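Local coordinates for protein Hpr(Ser) kinase (Coxiella burnetii, PDB 3TQF) that probably acts as a bifunctional kinase and phosphatase that uses ATP to phosphorylate a serine of the phosphocarrier protein HPr and also removes that phosphate, at residues Ile14-Val19 with Asn151-Met156; His96-Leu101 with Val128-Phe133. One frame throughout, in Å; residues are numbered along the deposited sequence.

Interaction 1: residues Ile14-Val19 with Asn151-Met156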
# COMPACT_ATOMS: atom_id res chain seq x y z
N ILE A 14 -16.76 5.75 5.90
CA ILE A 14 -16.15 4.46 5.63
C ILE A 14 -17.14 3.35 5.96
O ILE A 14 -17.54 3.19 7.11
CB ILE A 14 -14.91 4.22 6.50
CG1 ILE A 14 -13.90 5.37 6.34
CG2 ILE A 14 -14.26 2.89 6.14
CD1 ILE A 14 -12.70 5.27 7.29
N ASP A 15 -17.53 2.59 4.94
CA ASP A 15 -18.49 1.49 5.09
C ASP A 15 -19.76 1.97 5.79
O ASP A 15 -20.23 1.34 6.73
CB ASP A 15 -17.84 0.33 5.86
CG ASP A 15 -18.67 -0.95 5.82
OD1 ASP A 15 -19.45 -1.14 4.85
OD2 ASP A 15 -18.55 -1.76 6.75
N LYS A 16 -20.29 3.10 5.32
CA LYS A 16 -21.50 3.74 5.89
C LYS A 16 -21.29 4.43 7.25
O LYS A 16 -22.20 5.09 7.75
CB LYS A 16 -22.67 2.74 6.02
CG LYS A 16 -23.02 1.96 4.75
CD LYS A 16 -24.08 2.66 3.90
CE LYS A 16 -25.13 1.67 3.35
NZ LYS A 16 -24.54 0.41 2.80
N MSE A 17 -20.10 4.30 7.83
CA MSE A 17 -19.79 4.88 9.14
C MSE A 17 -19.03 6.20 9.00
O MSE A 17 -17.95 6.25 8.42
CB MSE A 17 -18.90 3.94 9.95
CG MSE A 17 -19.37 2.50 10.05
SE MSE A 17 -20.57 2.23 11.54
CE MSE A 17 -22.23 2.77 10.68
N GLY A 18 -19.59 7.27 9.55
CA GLY A 18 -18.86 8.52 9.73
C GLY A 18 -17.77 8.35 10.77
O GLY A 18 -18.06 8.12 11.94
N VAL A 19 -16.52 8.44 10.33
CA VAL A 19 -15.35 8.14 11.15
C VAL A 19 -14.47 9.37 11.32
O VAL A 19 -14.04 9.97 10.33
CB VAL A 19 -14.52 7.02 10.51
CG1 VAL A 19 -13.28 6.71 11.36
CG2 VAL A 19 -15.38 5.76 10.31
N ASN A 151 -15.28 -3.97 11.02
CA ASN A 151 -15.47 -4.77 12.23
C ASN A 151 -16.34 -4.05 13.24
O ASN A 151 -17.17 -4.67 13.90
CB ASN A 151 -14.12 -5.12 12.89
CG ASN A 151 -13.65 -6.52 12.54
OD1 ASN A 151 -14.05 -7.09 11.53
ND2 ASN A 151 -12.79 -7.07 13.38
N HIS A 152 -16.14 -2.74 13.35
CA HIS A 152 -16.94 -1.93 14.27
C HIS A 152 -18.41 -1.94 13.87
O HIS A 152 -19.28 -2.10 14.73
CB HIS A 152 -16.41 -0.49 14.33
CG HIS A 152 -17.25 0.41 15.18
ND1 HIS A 152 -17.16 0.43 16.55
CD2 HIS A 152 -18.23 1.29 14.85
CE1 HIS A 152 -18.03 1.30 17.03
NE2 HIS A 152 -18.69 1.83 16.02
N ARG A 153 -18.69 -1.79 12.58
CA ARG A 153 -20.06 -1.79 12.09
C ARG A 153 -20.75 -3.13 12.36
O ARG A 153 -21.91 -3.16 12.75
CB ARG A 153 -20.10 -1.47 10.60
CG ARG A 153 -21.48 -1.62 9.97
CD ARG A 153 -21.64 -0.72 8.78
NE ARG A 153 -22.84 -1.06 8.02
CZ ARG A 153 -22.88 -1.84 6.95
NH1 ARG A 153 -21.78 -2.39 6.45
NH2 ARG A 153 -24.05 -2.08 6.36
N LEU A 154 -20.03 -4.22 12.14
CA LEU A 154 -20.56 -5.54 12.47
C LEU A 154 -20.85 -5.65 13.97
O LEU A 154 -21.87 -6.20 14.37
CB LEU A 154 -19.60 -6.65 12.03
CG LEU A 154 -19.51 -6.90 10.53
CD1 LEU A 154 -18.44 -7.94 10.24
CD2 LEU A 154 -20.85 -7.34 9.97
N LYS A 155 -19.94 -5.12 14.78
CA LYS A 155 -20.10 -5.16 16.24
C LYS A 155 -21.32 -4.36 16.72
O LYS A 155 -22.06 -4.82 17.59
CB LYS A 155 -18.82 -4.67 16.92
CG LYS A 155 -18.88 -4.75 18.44
CD LYS A 155 -17.49 -4.84 19.07
CE LYS A 155 -17.60 -5.16 20.57
NZ LYS A 155 -16.30 -5.58 21.17
N MSE A 156 -21.52 -3.18 16.15
CA MSE A 156 -22.67 -2.34 16.49
C MSE A 156 -23.97 -2.99 16.03
O MSE A 156 -24.98 -2.90 16.72
CB MSE A 156 -22.55 -0.95 15.87
CG MSE A 156 -21.46 -0.06 16.47
SE MSE A 156 -21.47 0.08 18.43
CE MSE A 156 -20.16 -1.30 18.84

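Interaction 2: residues His96-Leu101 with Val128-Phe133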
# COMPACT_ATOMS: atom_id res chain seq x y z
N HIS A 96 -20.23 8.22 13.74
CA HIS A 96 -20.43 6.90 14.33
C HIS A 96 -19.24 6.43 15.18
O HIS A 96 -19.43 5.77 16.21
CB HIS A 96 -20.68 5.86 13.24
CG HIS A 96 -22.00 6.04 12.55
ND1 HIS A 96 -23.13 5.36 12.94
CD2 HIS A 96 -22.36 6.82 11.50
CE1 HIS A 96 -24.14 5.72 12.16
NE2 HIS A 96 -23.70 6.60 11.28
N LEU A 97 -18.03 6.77 14.76
CA LEU A 97 -16.83 6.26 15.38
C LEU A 97 -15.75 7.33 15.39
O LEU A 97 -15.69 8.17 14.50
CB LEU A 97 -16.33 5.03 14.61
CG LEU A 97 -15.04 4.34 15.04
CD1 LEU A 97 -15.22 3.62 16.36
CD2 LEU A 97 -14.59 3.38 13.95
N SER A 98 -14.90 7.27 16.41
CA SER A 98 -13.75 8.16 16.54
C SER A 98 -12.51 7.30 16.71
O SER A 98 -12.39 6.60 17.70
CB SER A 98 -13.94 9.07 17.74
OG SER A 98 -12.72 9.67 18.14
N ILE A 99 -11.60 7.34 15.75
CA ILE A 99 -10.34 6.61 15.85
C ILE A 99 -9.21 7.57 16.18
O ILE A 99 -9.05 8.60 15.54
CB ILE A 99 -9.99 5.85 14.56
CG1 ILE A 99 -11.07 4.82 14.24
CG2 ILE A 99 -8.64 5.16 14.69
CD1 ILE A 99 -10.90 4.18 12.89
N SER A 100 -8.43 7.22 17.20
CA SER A 100 -7.31 8.03 17.66
C SER A 100 -6.03 7.26 17.39
O SER A 100 -5.76 6.26 18.04
CB SER A 100 -7.47 8.32 19.15
OG SER A 100 -6.47 9.21 19.59
N LEU A 101 -5.25 7.73 16.41
CA LEU A 101 -4.01 7.07 16.00
C LEU A 101 -2.92 7.38 17.01
O LEU A 101 -2.59 8.54 17.20
CB LEU A 101 -3.57 7.54 14.62
CG LEU A 101 -4.52 7.28 13.45
CD1 LEU A 101 -3.98 7.94 12.20
CD2 LEU A 101 -4.73 5.79 13.22
N VAL A 128 -19.69 8.78 21.67
CA VAL A 128 -19.17 8.21 20.45
C VAL A 128 -18.09 7.19 20.81
O VAL A 128 -17.15 7.51 21.54
CB VAL A 128 -18.58 9.30 19.54
CG1 VAL A 128 -17.96 8.67 18.29
CG2 VAL A 128 -19.66 10.31 19.17
N PRO A 129 -18.23 5.94 20.33
CA PRO A 129 -17.18 4.95 20.58
C PRO A 129 -15.84 5.41 20.03
O PRO A 129 -15.79 6.03 18.97
CB PRO A 129 -17.68 3.71 19.82
CG PRO A 129 -19.14 3.89 19.67
CD PRO A 129 -19.41 5.36 19.68
N LYS A 130 -14.77 5.11 20.76
CA LYS A 130 -13.44 5.58 20.42
C LYS A 130 -12.45 4.44 20.49
O LYS A 130 -12.41 3.71 21.48
CB LYS A 130 -13.02 6.68 21.39
CG LYS A 130 -11.78 7.45 20.99
CD LYS A 130 -11.15 8.12 22.20
CE LYS A 130 -10.27 9.30 21.82
NZ LYS A 130 -10.18 10.31 22.93
N ILE A 131 -11.65 4.28 19.44
CA ILE A 131 -10.63 3.24 19.41
C ILE A 131 -9.26 3.90 19.44
O ILE A 131 -9.03 4.87 18.74
CB ILE A 131 -10.74 2.37 18.14
CG1 ILE A 131 -12.11 1.69 18.09
CG2 ILE A 131 -9.63 1.32 18.11
CD1 ILE A 131 -12.31 0.80 16.88
N LEU A 132 -8.37 3.38 20.27
CA LEU A 132 -6.97 3.77 20.25
C LEU A 132 -6.24 2.79 19.35
O LEU A 132 -6.14 1.61 19.67
CB LEU A 132 -6.36 3.74 21.66
CG LEU A 132 -7.00 4.62 22.74
CD1 LEU A 132 -6.14 4.59 23.99
CD2 LEU A 132 -7.21 6.05 22.30
N PHE A 133 -5.74 3.26 18.21
CA PHE A 133 -5.08 2.38 17.24
C PHE A 133 -3.59 2.65 17.14
O PHE A 133 -3.19 3.77 16.84
CB PHE A 133 -5.72 2.50 15.86
CG PHE A 133 -5.32 1.40 14.93
CD1 PHE A 133 -4.31 1.60 14.00
CD2 PHE A 133 -5.92 0.16 15.00
CE1 PHE A 133 -3.92 0.59 13.16
CE2 PHE A 133 -5.53 -0.86 14.16
CZ PHE A 133 -4.53 -0.65 13.23

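Interaction 1: residues Ile14-Val19 with Asn151-Met156
The guanidinium of R153 is met by K16, whose CG lies over one of its faces, and by D15, whose OD1 reaches NH1 from an oblique direction. Together they join the type I' turn I14-M17, which closes the beta hairpin of strands 10-14 and 17-23, to the helix 141-165. D15 and R153 form a salt bridge, OD1 to NH1 3.1 Å, but not a coplanar, two-pronged one: the carboxylate and guanidinium planes stand 89° apart, and both oxygens lie near the same nitrogen. The hydrogen bond from NH1 to OD2 is weak. R153 reaches the turn because its CG is anti to the backbone N (chi1 173°) and the chain stays extended as far as NE, which has a second acidic partner in E157. That pair of carboxylates may offset the nearness of K16 NZ, 4.4 Å from R153 NH2.

The other flat group, the imidazole of H152, receives the selenium of M17, a selenomethionine, at its edge, near the ring plane and nearest CD2 at 4.2 Å. Across the ring from CD2, ND1 is hydrogen-bonded to Y118. Bends at chi2 and chi3 of M17 also bring SE to 3.8 Å from R153 CB, while its CE touches R153 CD at 4.0 Å.

Interaction 2: residues His96-Leu101 with Val128-Phe133
S98 and S100 carry the backbone pairing with P129, I131 and F133, in the regular pattern of parallel strands; these are the neighbours 92-102 and 126-134 in the central mixed sheet of the HPr kinase C-terminal domain. S98 N donates to P129 O and S98 O accepts from I131 N; two residues on, S100 N donates to I131 O at 2.9 Å, and S100 O accepts from F133 N. A CA-H...O contact from K130 CA to S98 O accompanies the pairing.

Side chains pack on both faces of the sheet. On one, L97 CD1 lies against I131 CG1 at 4.0 Å, brought back towards its neighbour by a chi1 of 177° that sets CG anti to the backbone N. I99 and F133 run side by side and point the same way, with CG2 of the former 4.1 Å from CB of the latter. On the other face, K130 is stretched along the serines: its CG meets S98 OG at 3.7 Å and its CE meets S100 CB, which also touches L132 CD2.

Further out, the helix 141-165 covers the apolar face, where L148 touches I99 and I131, and H152 touches L97 and P129. On the serine face, E121 of strand 117-123 receives a weak hydrogen bond from S98 OG and forms a long, weak ion pair with K130. Backbone bonds therefore fix the register, with apolar packing on the helix side, and on the serine side van der Waals contacts mixed with weak polar links to E121.

Overall arrangement
The two interactions share the central mixed sheet but hold different elements. Interaction 1 is a surface contact, joining the turn before strand 17-23 to helix 141-165 mainly through a salt bridge and selenomethionine packing, with no backbone bond between its segments. Interaction 2 lies deeper, partly buried, and pairs strands 92-102 and 126-134 within the sheet through main-chain hydrogen bonds and apolar contacts. They meet directly where strands 17-23 and 92-102 run as neighbours: G18 O lies 2.8 Å from H96 N, probably a hydrogen bond, and M17 CE packs on H96 ND1. Charge thus marks the outer contact, backbone pairing the inner one.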